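Local coordinates for uncharacterized esterase YxiM (Bacillus subtilis, PDB 2O14), which probably hydrolyses esters as a GDSL-family (SGNH-type) hydrolase, although its natural substrate is not established, at residues A[180-183]-A[188-191]; A[198-203]-A[231-236]; A[223-228]-A[266-271]; A[313-318]-A[349-354]. All blocks are in the same frame, centred on the assembly; numbering follows the deposited sequence.

Interaction 1: A[180-183]-A[188-191]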
loop_
_atom_site.group_PDB
_atom_site.type_symbol
_atom_site.label_atom_id
_atom_site.label_comp_id
_atom_site.label_asym_id
_atom_site.label_seq_id
_atom_site.Cartn_x
_atom_site.Cartn_y
_atom_site.Cartn_z
ATOM N N ASN A 180 -6.683 -4.128 -10.945
ATOM C CA ASN A 180 -7.752 -5.069 -11.271
ATOM C C ASN A 180 -7.439 -5.966 -12.458
ATOM O O ASN A 180 -8.339 -6.570 -13.037
ATOM C CB ASN A 180 -9.045 -4.298 -11.540
ATOM C CG ASN A 180 -9.553 -3.564 -10.310
ATOM O OD1 ASN A 180 -10.316 -2.602 -10.417
ATOM N ND2 ASN A 180 -9.138 -4.024 -9.132
ATOM N N SER A 181 -6.165 -6.076 -12.807
ATOM C CA SER A 181 -5.783 -6.893 -13.947
ATOM C C SER A 181 -4.489 -7.669 -13.738
ATOM O O SER A 181 -4.170 -8.565 -14.517
ATOM C CB SER A 181 -5.645 -5.993 -15.177
ATOM O OG SER A 181 -5.171 -6.721 -16.290
ATOM N N SER A 182 -3.748 -7.333 -12.688
ATOM C CA SER A 182 -2.475 -7.992 -12.417
ATOM C C SER A 182 -2.562 -9.506 -12.259
ATOM O O SER A 182 -3.432 -10.032 -11.561
ATOM C CB SER A 182 -1.806 -7.381 -11.177
ATOM O OG SER A 182 -2.626 -7.479 -10.025
ATOM N N LYS A 183 -1.639 -10.192 -12.926
ATOM C CA LYS A 183 -1.541 -11.647 -12.900
ATOM C C LYS A 183 -1.180 -12.099 -11.482
ATOM O O LYS A 183 -1.616 -13.153 -11.019
ATOM C CB LYS A 183 -0.465 -12.092 -13.893
ATOM C CG LYS A 183 -0.281 -13.591 -14.029
ATOM C CD LYS A 183 0.888 -13.888 -14.959
ATOM C CE LYS A 183 1.085 -15.382 -15.157
ATOM N NZ LYS A 183 2.264 -15.667 -16.024
ATOM N N GLY A 188 -3.807 -8.414 0.376
ATOM C CA GLY A 188 -4.265 -7.123 0.852
ATOM C C GLY A 188 -4.897 -6.377 -0.312
ATOM O O GLY A 188 -5.737 -5.495 -0.133
ATOM N N GLN A 189 -4.489 -6.741 -1.520
ATOM C CA GLN A 189 -5.017 -6.119 -2.725
ATOM C C GLN A 189 -6.428 -6.638 -3.011
ATOM O O GLN A 189 -7.221 -5.968 -3.669
ATOM C CB GLN A 189 -4.094 -6.426 -3.906
ATOM C CG GLN A 189 -4.624 -5.997 -5.268
ATOM C CD GLN A 189 -3.676 -6.370 -6.397
ATOM O OE1 GLN A 189 -4.018 -6.260 -7.576
ATOM N NE2 GLN A 189 -2.474 -6.813 -6.037
HETATM N N MSE A 190 -6.732 -7.836 -2.510
HETATM C CA MSE A 190 -8.044 -8.446 -2.717
HETATM C C MSE A 190 -8.995 -8.227 -1.545
HETATM O O MSE A 190 -10.180 -8.540 -1.628
HETATM C CB MSE A 190 -7.898 -9.948 -2.972
HETATM C CG MSE A 190 -8.313 -10.362 -4.369
HETATM SE SE MSE A 190 -7.243 -9.520 -5.743
HETATM C CE MSE A 190 -5.991 -10.964 -6.030
ATOM N N LEU A 191 -8.464 -7.693 -0.455
ATOM C CA LEU A 191 -9.256 -7.423 0.734
ATOM C C LEU A 191 -10.524 -6.628 0.425
ATOM O O LEU A 191 -11.619 -6.989 0.866
ATOM C CB LEU A 191 -8.417 -6.649 1.747
ATOM C CG LEU A 191 -8.371 -7.171 3.180
ATOM C CD1 LEU A 191 -7.657 -6.134 4.038
ATOM C CD2 LEU A 191 -9.777 -7.431 3.711
#

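Interaction 2: A[198-203]-A[231-236]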
loop_
_atom_site.group_PDB
_atom_site.type_symbol
_atom_site.label_atom_id
_atom_site.label_comp_id
_atom_site.label_asym_id
_atom_site.label_seq_id
_atom_site.Cartn_x
_atom_site.Cartn_y
_atom_site.Cartn_z
ATOM N N HIS A 198 -18.370 0.801 2.346
ATOM C CA HIS A 198 -19.122 1.850 3.025
ATOM C C HIS A 198 -18.779 1.834 4.510
ATOM O O HIS A 198 -19.230 2.690 5.271
ATOM C CB HIS A 198 -20.627 1.625 2.841
ATOM C CG HIS A 198 -21.032 1.399 1.416
ATOM N ND1 HIS A 198 -20.837 2.338 0.425
ATOM C CD2 HIS A 198 -21.604 0.329 0.812
ATOM C CE1 HIS A 198 -21.268 1.856 -0.727
ATOM N NE2 HIS A 198 -21.739 0.638 -0.521
ATOM N N THR A 199 -17.981 0.851 4.914
ATOM C CA THR A 199 -17.573 0.712 6.305
ATOM C C THR A 199 -16.082 0.989 6.472
ATOM O O THR A 199 -15.664 1.664 7.416
ATOM C CB THR A 199 -17.858 -0.711 6.837
ATOM O OG1 THR A 199 -19.254 -1.005 6.703
ATOM C CG2 THR A 199 -17.459 -0.820 8.307
ATOM N N PHE A 200 -15.281 0.463 5.552
ATOM C CA PHE A 200 -13.839 0.649 5.620
ATOM C C PHE A 200 -13.190 1.047 4.311
ATOM O O PHE A 200 -13.646 0.682 3.230
ATOM C CB PHE A 200 -13.130 -0.634 6.064
ATOM C CG PHE A 200 -13.463 -1.081 7.449
ATOM C CD1 PHE A 200 -14.307 -2.168 7.655
ATOM C CD2 PHE A 200 -12.887 -0.457 8.550
ATOM C CE1 PHE A 200 -14.570 -2.633 8.940
ATOM C CE2 PHE A 200 -13.145 -0.914 9.842
ATOM C CZ PHE A 200 -13.986 -2.005 10.036
ATOM N N GLN A 201 -12.109 1.804 4.434
ATOM C CA GLN A 201 -11.296 2.185 3.295
ATOM C C GLN A 201 -10.147 1.202 3.486
ATOM O O GLN A 201 -9.836 0.825 4.616
ATOM C CB GLN A 201 -10.756 3.613 3.433
ATOM C CG GLN A 201 -11.683 4.714 2.943
ATOM C CD GLN A 201 -12.117 4.501 1.507
ATOM O OE1 GLN A 201 -13.118 3.833 1.246
ATOM N NE2 GLN A 201 -11.357 5.055 0.564
ATOM N N VAL A 202 -9.526 0.770 2.402
ATOM C CA VAL A 202 -8.407 -0.146 2.525
ATOM C C VAL A 202 -7.161 0.504 1.940
ATOM O O VAL A 202 -7.134 0.848 0.762
ATOM C CB VAL A 202 -8.671 -1.476 1.778
ATOM C CG1 VAL A 202 -7.470 -2.391 1.917
ATOM C CG2 VAL A 202 -9.914 -2.154 2.333
ATOM N N ARG A 203 -6.139 0.694 2.765
ATOM C CA ARG A 203 -4.892 1.274 2.286
ATOM C C ARG A 203 -3.798 0.224 2.467
ATOM O O ARG A 203 -3.282 0.029 3.565
ATOM C CB ARG A 203 -4.552 2.554 3.059
ATOM C CG ARG A 203 -5.545 3.698 2.847
ATOM C CD ARG A 203 -5.165 4.918 3.682
ATOM N NE ARG A 203 -3.928 5.538 3.214
ATOM C CZ ARG A 203 -3.869 6.524 2.326
ATOM N NH1 ARG A 203 -4.983 7.019 1.806
ATOM N NH2 ARG A 203 -2.693 7.004 1.944
ATOM N N GLY A 231 -10.927 3.298 15.835
ATOM C CA GLY A 231 -11.901 2.841 14.867
ATOM C C GLY A 231 -11.242 2.104 13.720
ATOM O O GLY A 231 -11.844 1.203 13.127
ATOM N N ASP A 232 -10.004 2.482 13.410
ATOM C CA ASP A 232 -9.261 1.853 12.324
ATOM C C ASP A 232 -8.601 0.543 12.747
ATOM O O ASP A 232 -8.538 0.207 13.933
ATOM C CB ASP A 232 -8.167 2.791 11.795
ATOM C CG ASP A 232 -8.717 4.094 11.247
ATOM O OD1 ASP A 232 -9.832 4.090 10.681
ATOM O OD2 ASP A 232 -8.020 5.123 11.369
ATOM N N TYR A 233 -8.102 -0.188 11.757
ATOM C CA TYR A 233 -7.415 -1.448 11.996
ATOM C C TYR A 233 -6.077 -1.452 11.268
ATOM O O TYR A 233 -5.977 -0.992 10.126
ATOM C CB TYR A 233 -8.259 -2.628 11.504
ATOM C CG TYR A 233 -9.413 -2.977 12.409
ATOM C CD1 TYR A 233 -9.194 -3.522 13.671
ATOM C CD2 TYR A 233 -10.728 -2.774 12.001
ATOM C CE1 TYR A 233 -10.259 -3.859 14.508
ATOM C CE2 TYR A 233 -11.801 -3.108 12.829
ATOM C CZ TYR A 233 -11.558 -3.651 14.081
ATOM O OH TYR A 233 -12.617 -3.981 14.900
ATOM N N PHE A 234 -5.044 -1.943 11.945
ATOM C CA PHE A 234 -3.725 -2.063 11.339
ATOM C C PHE A 234 -3.568 -3.560 11.113
ATOM O O PHE A 234 -3.324 -4.312 12.055
ATOM C CB PHE A 234 -2.632 -1.552 12.281
ATOM C CG PHE A 234 -1.229 -1.811 11.788
ATOM C CD1 PHE A 234 -0.910 -1.689 10.434
ATOM C CD2 PHE A 234 -0.212 -2.137 12.686
ATOM C CE1 PHE A 234 0.403 -1.885 9.978
ATOM C CE2 PHE A 234 1.107 -2.333 12.242
ATOM C CZ PHE A 234 1.411 -2.206 10.883
HETATM N N MSE A 235 -3.746 -3.991 9.870
HETATM C CA MSE A 235 -3.631 -5.403 9.525
HETATM C C MSE A 235 -2.204 -5.642 9.073
HETATM O O MSE A 235 -1.795 -5.191 7.999
HETATM C CB MSE A 235 -4.619 -5.739 8.418
HETATM C CG MSE A 235 -4.795 -7.216 8.181
HETATM SE SE MSE A 235 -6.561 -7.562 7.500
HETATM C CE MSE A 235 -7.387 -8.169 9.139
ATOM N N LEU A 236 -1.450 -6.356 9.905
ATOM C CA LEU A 236 -0.037 -6.607 9.648
ATOM C C LEU A 236 0.348 -8.083 9.482
ATOM O O LEU A 236 -0.000 -8.929 10.309
ATOM C CB LEU A 236 0.766 -5.961 10.793
ATOM C CG LEU A 236 2.294 -5.813 10.828
ATOM C CD1 LEU A 236 2.921 -7.125 11.207
ATOM C CD2 LEU A 236 2.813 -5.325 9.491
#

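Interaction 3: A[223-228]-A[266-271]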
loop_
_atom_site.group_PDB
_atom_site.type_symbol
_atom_site.label_atom_id
_atom_site.label_comp_id
_atom_site.label_asym_id
_atom_site.label_seq_id
_atom_site.Cartn_x
_atom_site.Cartn_y
_atom_site.Cartn_z
ATOM N N ALA A 223 3.981 6.538 7.715
ATOM C CA ALA A 223 2.861 6.894 6.847
ATOM C C ALA A 223 1.522 6.490 7.455
ATOM O O ALA A 223 0.524 7.193 7.301
ATOM C CB ALA A 223 3.023 6.226 5.485
ATOM N N ILE A 224 1.499 5.344 8.129
ATOM C CA ILE A 224 0.274 4.862 8.751
ATOM C C ILE A 224 -0.018 5.572 10.074
ATOM O O ILE A 224 -1.171 5.875 10.372
ATOM C CB ILE A 224 0.344 3.343 8.998
ATOM C CG1 ILE A 224 0.429 2.607 7.657
ATOM C CG2 ILE A 224 -0.879 2.885 9.797
ATOM C CD1 ILE A 224 0.648 1.115 7.791
ATOM N N LEU A 225 1.020 5.829 10.867
ATOM C CA LEU A 225 0.857 6.511 12.150
ATOM C C LEU A 225 0.373 7.940 11.955
ATOM O O LEU A 225 -0.195 8.551 12.864
ATOM C CB LEU A 225 2.182 6.514 12.920
ATOM C CG LEU A 225 2.610 5.142 13.451
ATOM C CD1 LEU A 225 4.038 5.196 13.973
ATOM C CD2 LEU A 225 1.642 4.706 14.547
ATOM N N LYS A 226 0.607 8.468 10.758
ATOM C CA LYS A 226 0.197 9.819 10.413
ATOM C C LYS A 226 -1.324 9.972 10.440
ATOM O O LYS A 226 -1.838 11.034 10.793
ATOM C CB LYS A 226 0.705 10.162 9.009
ATOM C CG LYS A 226 0.317 11.547 8.499
ATOM C CD LYS A 226 1.263 12.624 8.999
ATOM C CE LYS A 226 0.919 13.976 8.392
ATOM N NZ LYS A 226 1.866 15.029 8.837
ATOM N N TYR A 227 -2.045 8.913 10.080
ATOM C CA TYR A 227 -3.501 8.995 10.015
ATOM C C TYR A 227 -4.311 7.999 10.838
ATOM O O TYR A 227 -5.460 8.277 11.175
ATOM C CB TYR A 227 -3.953 8.880 8.556
ATOM C CG TYR A 227 -3.284 9.859 7.624
ATOM C CD1 TYR A 227 -3.576 11.221 7.684
ATOM C CD2 TYR A 227 -2.366 9.423 6.668
ATOM C CE1 TYR A 227 -2.971 12.128 6.810
ATOM C CE2 TYR A 227 -1.751 10.328 5.788
ATOM C CZ TYR A 227 -2.061 11.676 5.865
ATOM O OH TYR A 227 -1.471 12.571 4.998
ATOM N N ILE A 228 -3.738 6.845 11.159
ATOM C CA ILE A 228 -4.484 5.843 11.917
ATOM C C ILE A 228 -5.013 6.399 13.242
ATOM O O ILE A 228 -4.313 7.113 13.956
ATOM C CB ILE A 228 -3.623 4.577 12.157
ATOM C CG1 ILE A 228 -4.534 3.376 12.420
ATOM C CG2 ILE A 228 -2.670 4.805 13.312
ATOM C CD1 ILE A 228 -3.818 2.030 12.359
ATOM N N LYS A 266 -1.248 1.174 18.802
ATOM C CA LYS A 266 -2.233 1.155 19.877
ATOM C C LYS A 266 -2.237 2.491 20.605
ATOM O O LYS A 266 -3.256 2.905 21.152
ATOM C CB LYS A 266 -1.943 0.021 20.862
ATOM C CG LYS A 266 -2.502 -1.327 20.437
ATOM C CD LYS A 266 -2.083 -2.423 21.411
ATOM C CE LYS A 266 -2.861 -3.711 21.187
ATOM N NZ LYS A 266 -4.305 -3.543 21.520
ATOM N N ALA A 267 -1.095 3.170 20.603
ATOM C CA ALA A 267 -0.991 4.471 21.258
ATOM C C ALA A 267 -1.868 5.502 20.541
ATOM O O ALA A 267 -2.189 6.547 21.102
ATOM C CB ALA A 267 0.460 4.938 21.270
ATOM N N LYS A 268 -2.249 5.201 19.301
ATOM C CA LYS A 268 -3.091 6.098 18.513
ATOM C C LYS A 268 -4.564 5.787 18.742
ATOM O O LYS A 268 -5.439 6.486 18.232
ATOM C CB LYS A 268 -2.778 5.960 17.021
ATOM C CG LYS A 268 -1.368 6.350 16.621
ATOM C CD LYS A 268 -1.138 7.850 16.732
ATOM C CE LYS A 268 0.229 8.225 16.177
ATOM N NZ LYS A 268 0.451 9.698 16.190
ATOM N N GLY A 269 -4.835 4.729 19.502
ATOM C CA GLY A 269 -6.209 4.352 19.782
ATOM C C GLY A 269 -6.795 3.374 18.779
ATOM O O GLY A 269 -7.939 2.946 18.918
ATOM N N ALA A 270 -6.014 3.019 17.764
ATOM C CA ALA A 270 -6.465 2.078 16.744
ATOM C C ALA A 270 -6.204 0.643 17.200
ATOM O O ALA A 270 -5.497 0.419 18.187
ATOM C CB ALA A 270 -5.741 2.347 15.431
ATOM N N ASP A 271 -6.777 -0.324 16.488
ATOM C CA ASP A 271 -6.586 -1.727 16.837
ATOM C C ASP A 271 -5.634 -2.432 15.881
ATOM O O ASP A 271 -5.449 -2.005 14.738
ATOM C CB ASP A 271 -7.926 -2.466 16.864
ATOM C CG ASP A 271 -8.794 -2.050 18.033
ATOM O OD1 ASP A 271 -8.278 -2.027 19.172
ATOM O OD2 ASP A 271 -9.989 -1.754 17.815
#

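Interaction 4: A[313-318]-A[349-354]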
loop_
_atom_site.group_PDB
_atom_site.type_symbol
_atom_site.label_atom_id
_atom_site.label_comp_id
_atom_site.label_asym_id
_atom_site.label_seq_id
_atom_site.Cartn_x
_atom_site.Cartn_y
_atom_site.Cartn_z
ATOM N N ILE A 313 -5.271 -13.542 13.204
ATOM C CA ILE A 313 -5.800 -14.367 12.127
ATOM C C ILE A 313 -4.671 -15.346 11.849
ATOM O O ILE A 313 -3.608 -14.944 11.372
ATOM C CB ILE A 313 -6.053 -13.560 10.835
ATOM C CG1 ILE A 313 -7.034 -12.418 11.099
ATOM C CG2 ILE A 313 -6.607 -14.480 9.755
ATOM C CD1 ILE A 313 -8.409 -12.873 11.512
ATOM N N ASP A 314 -4.881 -16.620 12.165
ATOM C CA ASP A 314 -3.843 -17.620 11.931
ATOM C C ASP A 314 -3.967 -18.099 10.494
ATOM O O ASP A 314 -4.241 -19.275 10.238
ATOM C CB ASP A 314 -4.007 -18.806 12.883
ATOM C CG ASP A 314 -2.698 -19.518 13.155
ATOM O OD1 ASP A 314 -1.800 -19.482 12.284
ATOM O OD2 ASP A 314 -2.569 -20.123 14.239
ATOM N N LEU A 315 -3.762 -17.183 9.556
ATOM C CA LEU A 315 -3.876 -17.507 8.141
ATOM C C LEU A 315 -2.986 -18.681 7.738
ATOM O O LEU A 315 -3.285 -19.393 6.780
ATOM C CB LEU A 315 -3.544 -16.273 7.303
ATOM C CG LEU A 315 -4.034 -16.268 5.855
ATOM C CD1 LEU A 315 -5.526 -16.570 5.816
ATOM C CD2 LEU A 315 -3.742 -14.905 5.231
ATOM N N ASN A 316 -1.897 -18.886 8.470
ATOM C CA ASN A 316 -0.987 -19.988 8.175
ATOM C C ASN A 316 -1.752 -21.315 8.237
ATOM O O ASN A 316 -1.692 -22.133 7.312
ATOM C CB ASN A 316 0.157 -20.013 9.193
ATOM C CG ASN A 316 1.200 -21.079 8.879
ATOM O OD1 ASN A 316 2.145 -20.846 8.119
ATOM N ND2 ASN A 316 1.028 -22.256 9.463
ATOM N N VAL A 317 -2.473 -21.516 9.337
ATOM C CA VAL A 317 -3.243 -22.734 9.542
ATOM C C VAL A 317 -4.527 -22.760 8.716
ATOM O O VAL A 317 -4.849 -23.773 8.088
ATOM C CB VAL A 317 -3.600 -22.914 11.028
ATOM C CG1 VAL A 317 -4.448 -24.173 11.213
ATOM C CG2 VAL A 317 -2.324 -22.994 11.853
ATOM N N LEU A 318 -5.260 -21.654 8.715
ATOM C CA LEU A 318 -6.498 -21.590 7.955
ATOM C C LEU A 318 -6.236 -21.838 6.474
ATOM O O LEU A 318 -6.975 -22.579 5.829
ATOM C CB LEU A 318 -7.184 -20.233 8.150
ATOM C CG LEU A 318 -7.660 -19.917 9.573
ATOM C CD1 LEU A 318 -8.143 -18.470 9.658
ATOM C CD2 LEU A 318 -8.777 -20.875 9.960
ATOM N N ASP A 349 -6.841 -13.999 -3.710
ATOM C CA ASP A 349 -8.263 -13.835 -3.454
ATOM C C ASP A 349 -8.788 -14.820 -2.409
ATOM O O ASP A 349 -9.637 -14.468 -1.591
ATOM C CB ASP A 349 -9.050 -13.976 -4.755
ATOM C CG ASP A 349 -10.531 -13.786 -4.552
ATOM O OD1 ASP A 349 -11.195 -14.746 -4.109
ATOM O OD2 ASP A 349 -11.033 -12.673 -4.815
ATOM N N ALA A 350 -8.282 -16.049 -2.431
ATOM C CA ALA A 350 -8.712 -17.054 -1.463
ATOM C C ALA A 350 -8.163 -16.721 -0.073
ATOM O O ALA A 350 -8.834 -16.924 0.940
ATOM C CB ALA A 350 -8.241 -18.441 -1.896
ATOM N N LEU A 351 -6.936 -16.213 -0.030
ATOM C CA LEU A 351 -6.321 -15.842 1.239
ATOM C C LEU A 351 -7.113 -14.705 1.882
ATOM O O LEU A 351 -7.368 -14.718 3.087
ATOM C CB LEU A 351 -4.869 -15.407 1.024
ATOM C CG LEU A 351 -3.861 -16.520 0.715
ATOM C CD1 LEU A 351 -2.501 -15.923 0.372
ATOM C CD2 LEU A 351 -3.746 -17.429 1.919
ATOM N N ALA A 352 -7.508 -13.728 1.073
ATOM C CA ALA A 352 -8.272 -12.591 1.575
ATOM C C ALA A 352 -9.620 -13.075 2.094
ATOM O O ALA A 352 -10.089 -12.629 3.138
ATOM C CB ALA A 352 -8.473 -11.556 0.464
ATOM N N ARG A 353 -10.234 -13.988 1.346
ATOM C CA ARG A 353 -11.525 -14.563 1.701
ATOM C C ARG A 353 -11.432 -15.233 3.064
ATOM O O ARG A 353 -12.263 -15.003 3.943
ATOM C CB ARG A 353 -11.933 -15.585 0.637
ATOM C CG ARG A 353 -13.281 -16.250 0.858
ATOM C CD ARG A 353 -13.634 -17.169 -0.319
ATOM N NE ARG A 353 -12.711 -18.295 -0.449
ATOM C CZ ARG A 353 -12.588 -19.268 0.452
ATOM N NH1 ARG A 353 -13.331 -19.258 1.553
ATOM N NH2 ARG A 353 -11.718 -20.251 0.256
ATOM N N LEU A 354 -10.413 -16.067 3.234
ATOM C CA LEU A 354 -10.202 -16.766 4.495
ATOM C C LEU A 354 -9.979 -15.786 5.639
ATOM O O LEU A 354 -10.510 -15.968 6.738
ATOM C CB LEU A 354 -8.993 -17.703 4.386
ATOM C CG LEU A 354 -9.161 -18.919 3.469
ATOM C CD1 LEU A 354 -7.823 -19.616 3.266
ATOM C CD2 LEU A 354 -10.188 -19.867 4.083
#

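Interaction 1: A[180-183]-A[188-191]
The hydroxyl of S182 meets the side-chain amide of Q189 and is also held by backbone carbonyls of its own loop, one firmly and two weakly. Its main partner is the carbonyl of Q184, to which it is hydrogen-bonded. Weak bonds also join it to the carbonyls of Y176 and P178. These bonds give the buried hydroxyl several polar neighbours within the loop itself. Across the contact, S182 OG stands 3.1 Å from Q189 OE1 as modelled. The amide of Q189 is probably turned over in the model; turned back, the pair may be a hydrogen bond. Both side chains are set for the meeting by their torsions. S182 OG sits between its own backbone N and carbonyl carbon (chi1 58°), and its CB already points toward the helix. Q189 CG lies opposite the backbone N (chi1 172°), and the chain runs out straight beyond it, which carries the amide across to the loop. The interface is small, 67 Å², and both touching residues are buried. R345, from helix 345-361, adds contacts to both segments. Its NE is hydrogen-bonded to S182 O, its backbone pairs with K183, and its side chain touches Q189. Q189 also packs on N175 and Y176, which belong to the same loop as S182. The contact joins the loop after strand 164-169 to the short helix 187-190. The side chain of Q189 is about 10 Å from that of S171, the probable nucleophile of this GDSL/SGNH hydrolase domain.

Interaction 2: A[198-203]-A[231-236]
F200, just before strand 201-204, meets Y233 at the start of strand 233-237; these parallel strands are not direct neighbours, and the closest CA atoms, those of F200 and D232, are 8.2 Å apart. The rings of F200 and Y233 bridge the gap between the backbones. Both CB atoms point toward the opposite segment, and each CG lies opposite its own carbonyl carbon and beside the backbone N (chi1 -64° for F200, -76° for Y233). The rings touch along one border: F200 CZ is 3.7 Å from Y233 CE2, and F200 CE2 is 3.7 Å from Y233 CD2. F200 CZ comes in at the edge of the tyrosine ring, in its plane. The phenylalanine ring is tilted against that edge, with the planes at 55° and the centroids 5.8 Å apart. The pair is therefore oblique. The strand between them is 164-169. Its I165 is touched by both rings, and its backbone is bonded to Q201 and R203. This is the parallel sheet of the SGNH hydrolase fold, with strand order 2-1-3-4-5; 201-204 is an outermost strand. At the start of the other segment, G231 O lies near the plane of the F200 ring, at its edge, 4.1 Å from F200 CE2. That carbonyl is hydrogen-bonded to R163 NE. The D232 carboxylate accepts from the backbone N of T164 and of K229. The C-terminal tail completes the aromatic group: F367 meets both rings, and Y233 OH is hydrogen-bonded to the carbonyl of A365.

Interaction 3: A[223-228]-A[266-271]
I228 packs tightly on A270, while a few ångströms away K268 lies more loosely over L225 toward solvent. In the tight part, I228 CG1 is 3.4 Å from A270 CB, closer than usual for two carbons. I228 CD1 follows at 3.6 Å from A270 CB. The chi1 of -157° sets CG1 opposite the backbone N and leads the long branch onto A270. The short branch, I228 CG2, meets K268 CG at 3.9 Å. V265 and F234 also touch I228 and help to bury it. With an alanine here, the A270 methyl is likely to lose its close neighbour and a gap to open beside K268.

The outer part is made by the aliphatic chain of K268, an exposed residue. The chain bends at chi2 (-70°) and crosses L225 at about a right angle. K268 CG is 4.0 Å from L225 CD2, and K268 CE reaches to 3.4 Å from L225 O. K268 CB lies 3.6 Å from I228 O.

The lysine follows helix 251-266. K266 to G269 form a type I turn, closed by G269 N to K266 O at 2.9 Å. G269, with positive phi, completes a Schellman motif. The connections that leave helices 220-225 and 251-266 thus pack together on their way into parallel strands 233-237 and 271-275, as in the alpha/beta architecture of this hydrolase family.

Interaction 4: A[313-318]-A[349-354]
The contact joins the first turn of helix 315-326 to helix 345-361 through L315, L318, L351 and L354. L315 and L354 are the most covered residues. L315 CG lies opposite the backbone N (chi1 -161°), and the branch reaches over to the second helix. There L315 CD1 sits 3.8 Å from L351 O and 3.9 Å from L354 CB. L315 CG is 4.1 Å from L351 CD2. The L315 side chain crosses those of L351 and L354 at about a right angle. In the SGNH hydrolase fold these helices follow the last strand of the parallel sheet, 311-313. D314 forms the turn out of that strand and is the N-cap of helix 315-326; its carboxylate makes a salt bridge to R298 and a hydrogen bond to T276. Trimming L315 to an alanine would probably open a gap between the helices and leave the CD2 methyl of L351 without a partner from this side. W187 touches both L315 and L351. One turn on, the helices stay close, with L318 and L354 CA atoms 7.0 Å apart. There L354 CD1 lies 4.0 Å from the backbone oxygen L318 O. The side chain of L351 is about 9 Å from that of H342, catalytic by similarity.

In the fold
Interactions 1, 2 and 4 come in series along the chain, whereas the segments of 2 and 3 alternate. Interactions 2 and 3 are closest, with centres 11 Å apart. They share the parallel sheet, since D271 pairs with the backbone of D232 and F234. Interaction 1 touches interaction 2 where G188 O meets V202 CG1, and interaction 4 through M190, which packs on D349 and A352. Helix 187-190 thus contacts both strand 201-204 and helix 345-361. The centres of interactions 1 and 3 are 25 Å apart. Interaction 1 lies about 10 Å from the probable nucleophile, while interaction 3 lies where the chain enters strand 271-275, away from the annotated sites.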